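Local coordinates for protein ADP-ribose pyrophosphatase (Streptococcus suis, PDB 3O8S) that probably hydrolyses the pyrophosphate bond of ADP-ribose or a related nucleoside diphosphate derivative, as a member of the Nudix hydrolase family, at residues A[118-123]-A[152-157]. Sequence-based numbering, arbitrary orientation.
Sequences AGLDVE and CRLLGG. With EDO (1,2-ethanediol), chain C; EDO (1,2-ethanediol), chain D.
A classic beta bulge marks the antiparallel pairing of 120-123 with 152-157, where Leu155 and Gly156 together face Asp121. The evidence is Asp121 O, which accepts two backbone donors, Leu155 N at 2.8 Å and Gly156 N at 3.3 Å; Asp121 N in turn donates to Gly156 O. Past the bulge, the register has moved by one residue and regular pairing resumes, with Glu123 and Arg153 exchanging two backbone bonds, Arg153 N to Glu123 O being nearly straight (170° at the hydrogen). In the Nudix fold these strands belong to the mixed central sheet, and helix 106-118 leads into 120-123 through Gly119, the first non-helical residue, whose phi is positive. On the face of Val122 and Leu154, Val122 CG2 meets Cys152 CB at 3.8 Å, and the end of Leu120 reaches in, its CD1 3.8 Å from Leu154 CD1. Leu120 and Val122 also pack against Val114 of that helix. On the face bearing Asp121, Glu123 and Arg153, the side chains of Glu123 and Arg153 run alongside each other; with Arg153 CG anti to the backbone N and the chain extended on to NE, NH1 comes 3.1 Å from Glu123 OE2. This salt bridge contains only a weak hydrogen bond, bent to 141°, with carboxylate and guanidinium planes 47° apart. Leu155 CD2 lies 3.6 Å from Glu123 OE1, its side chain crossing that of Glu123 at about a right angle, while Asp121 OD1 pairs with Lys115.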
loop_
_atom_site.group_PDB
_atom_site.type_symbol
_atom_site.label_atom_id
_atom_site.label_comp_id
_atom_site.label_asym_id
_atom_site.label_seq_id
_atom_site.Cartn_x
_atom_site.Cartn_y
_atom_site.Cartn_z
ATOM N N ALA A 118 -3.743 21.416 -5.916
ATOM C CA ALA A 118 -3.046 22.418 -5.108
ATOM C C ALA A 118 -2.071 23.318 -5.900
ATOM O O ALA A 118 -1.551 24.288 -5.323
ATOM C CB ALA A 118 -2.298 21.723 -3.968
ATOM N N GLY A 119 -1.869 23.010 -7.188
ATOM C CA GLY A 119 -0.959 23.728 -8.078
ATOM C C GLY A 119 0.499 23.437 -7.756
ATOM O O GLY A 119 1.400 24.130 -8.242
ATOM N N LEU A 120 0.746 22.385 -6.952
ATOM C CA LEU A 120 2.082 22.088 -6.482
ATOM C C LEU A 120 2.772 20.917 -7.162
ATOM O O LEU A 120 2.161 19.876 -7.401
ATOM C CB LEU A 120 2.058 21.826 -4.949
ATOM C CG LEU A 120 1.414 22.932 -4.063
ATOM C CD1 LEU A 120 1.456 22.537 -2.586
ATOM C CD2 LEU A 120 2.094 24.281 -4.260
ATOM N N ASP A 121 4.086 21.080 -7.391
ATOM C CA ASP A 121 4.987 20.040 -7.876
ATOM C C ASP A 121 5.575 19.392 -6.658
ATOM O O ASP A 121 6.150 20.081 -5.814
ATOM C CB ASP A 121 6.089 20.592 -8.778
ATOM C CG ASP A 121 5.604 21.296 -10.035
ATOM O OD1 ASP A 121 4.683 20.759 -10.702
ATOM O OD2 ASP A 121 6.216 22.325 -10.407
ATOM N N VAL A 122 5.365 18.082 -6.518
ATOM C CA VAL A 122 5.852 17.322 -5.384
ATOM C C VAL A 122 6.450 16.029 -5.874
ATOM O O VAL A 122 6.154 15.572 -6.988
ATOM C CB VAL A 122 4.744 17.041 -4.303
ATOM C CG1 VAL A 122 4.118 18.335 -3.770
ATOM C CG2 VAL A 122 3.672 16.052 -4.801
ATOM N N GLU A 123 7.254 15.414 -5.025
ATOM C CA GLU A 123 7.774 14.096 -5.320
ATOM C C GLU A 123 7.279 13.133 -4.226
ATOM O O GLU A 123 7.367 13.450 -3.039
ATOM C CB GLU A 123 9.305 14.083 -5.507
ATOM C CG GLU A 123 10.143 14.759 -4.433
ATOM C CD GLU A 123 11.643 14.705 -4.673
ATOM O OE1 GLU A 123 12.087 14.955 -5.821
ATOM O OE2 GLU A 123 12.381 14.435 -3.698
ATOM N N CYS A 152 4.830 13.260 0.720
ATOM C CA CYS A 152 5.396 13.921 -0.449
ATOM C C CYS A 152 6.238 15.072 -0.009
ATOM O O CYS A 152 5.955 15.737 0.987
ATOM C CB CYS A 152 4.324 14.389 -1.431
ATOM S SG CYS A 152 3.256 13.078 -2.091
ATOM N N ARG A 153 7.258 15.332 -0.791
ATOM C CA ARG A 153 8.204 16.377 -0.578
ATOM C C ARG A 153 7.882 17.500 -1.565
ATOM O O ARG A 153 7.737 17.237 -2.765
ATOM C CB ARG A 153 9.588 15.757 -0.790
ATOM C CG ARG A 153 10.730 16.720 -0.729
ATOM C CD ARG A 153 12.036 15.980 -0.940
ATOM N NE ARG A 153 13.141 16.914 -0.802
ATOM C CZ ARG A 153 13.698 17.569 -1.809
ATOM N NH1 ARG A 153 13.330 17.318 -3.058
ATOM N NH2 ARG A 153 14.671 18.436 -1.582
ATOM N N LEU A 154 7.745 18.739 -1.059
ATOM C CA LEU A 154 7.417 19.903 -1.892
ATOM C C LEU A 154 8.587 20.316 -2.797
ATOM O O LEU A 154 9.704 20.481 -2.314
ATOM C CB LEU A 154 7.005 21.107 -1.008
ATOM C CG LEU A 154 6.598 22.421 -1.754
ATOM C CD1 LEU A 154 5.278 22.257 -2.527
ATOM C CD2 LEU A 154 6.498 23.582 -0.801
ATOM N N LEU A 155 8.305 20.542 -4.097
ATOM C CA LEU A 155 9.288 21.047 -5.046
ATOM C C LEU A 155 9.012 22.517 -5.257
ATOM O O LEU A 155 9.926 23.307 -5.165
ATOM C CB LEU A 155 9.318 20.275 -6.385
ATOM C CG LEU A 155 9.583 18.745 -6.346
ATOM C CD1 LEU A 155 9.591 18.177 -7.743
ATOM C CD2 LEU A 155 10.905 18.382 -5.625
ATOM N N GLY A 156 7.748 22.889 -5.446
ATOM C CA GLY A 156 7.359 24.285 -5.655
ATOM C C GLY A 156 5.933 24.394 -6.161
ATOM O O GLY A 156 5.179 23.425 -6.121
ATOM N N GLY A 157 5.581 25.560 -6.664
ATOM C CA GLY A 157 4.275 25.857 -7.248
ATOM C C GLY A 157 3.450 26.758 -6.372
ATOM O O GLY A 157 3.938 27.255 -5.359
HETATM C C1 EDO C . -0.357 26.381 -2.587
HETATM O O1 EDO C . -1.126 25.151 -2.519
HETATM C C2 EDO C . 0.694 26.560 -1.493
HETATM O O2 EDO C . 0.065 26.938 -0.266
HETATM C C1 EDO D . 5.369 27.082 -1.467
HETATM O O1 EDO D . 4.214 27.144 -2.308
HETATM C C2 EDO D . 4.948 27.086 -0.001
HETATM O O2 EDO D . 6.094 26.939 0.854
#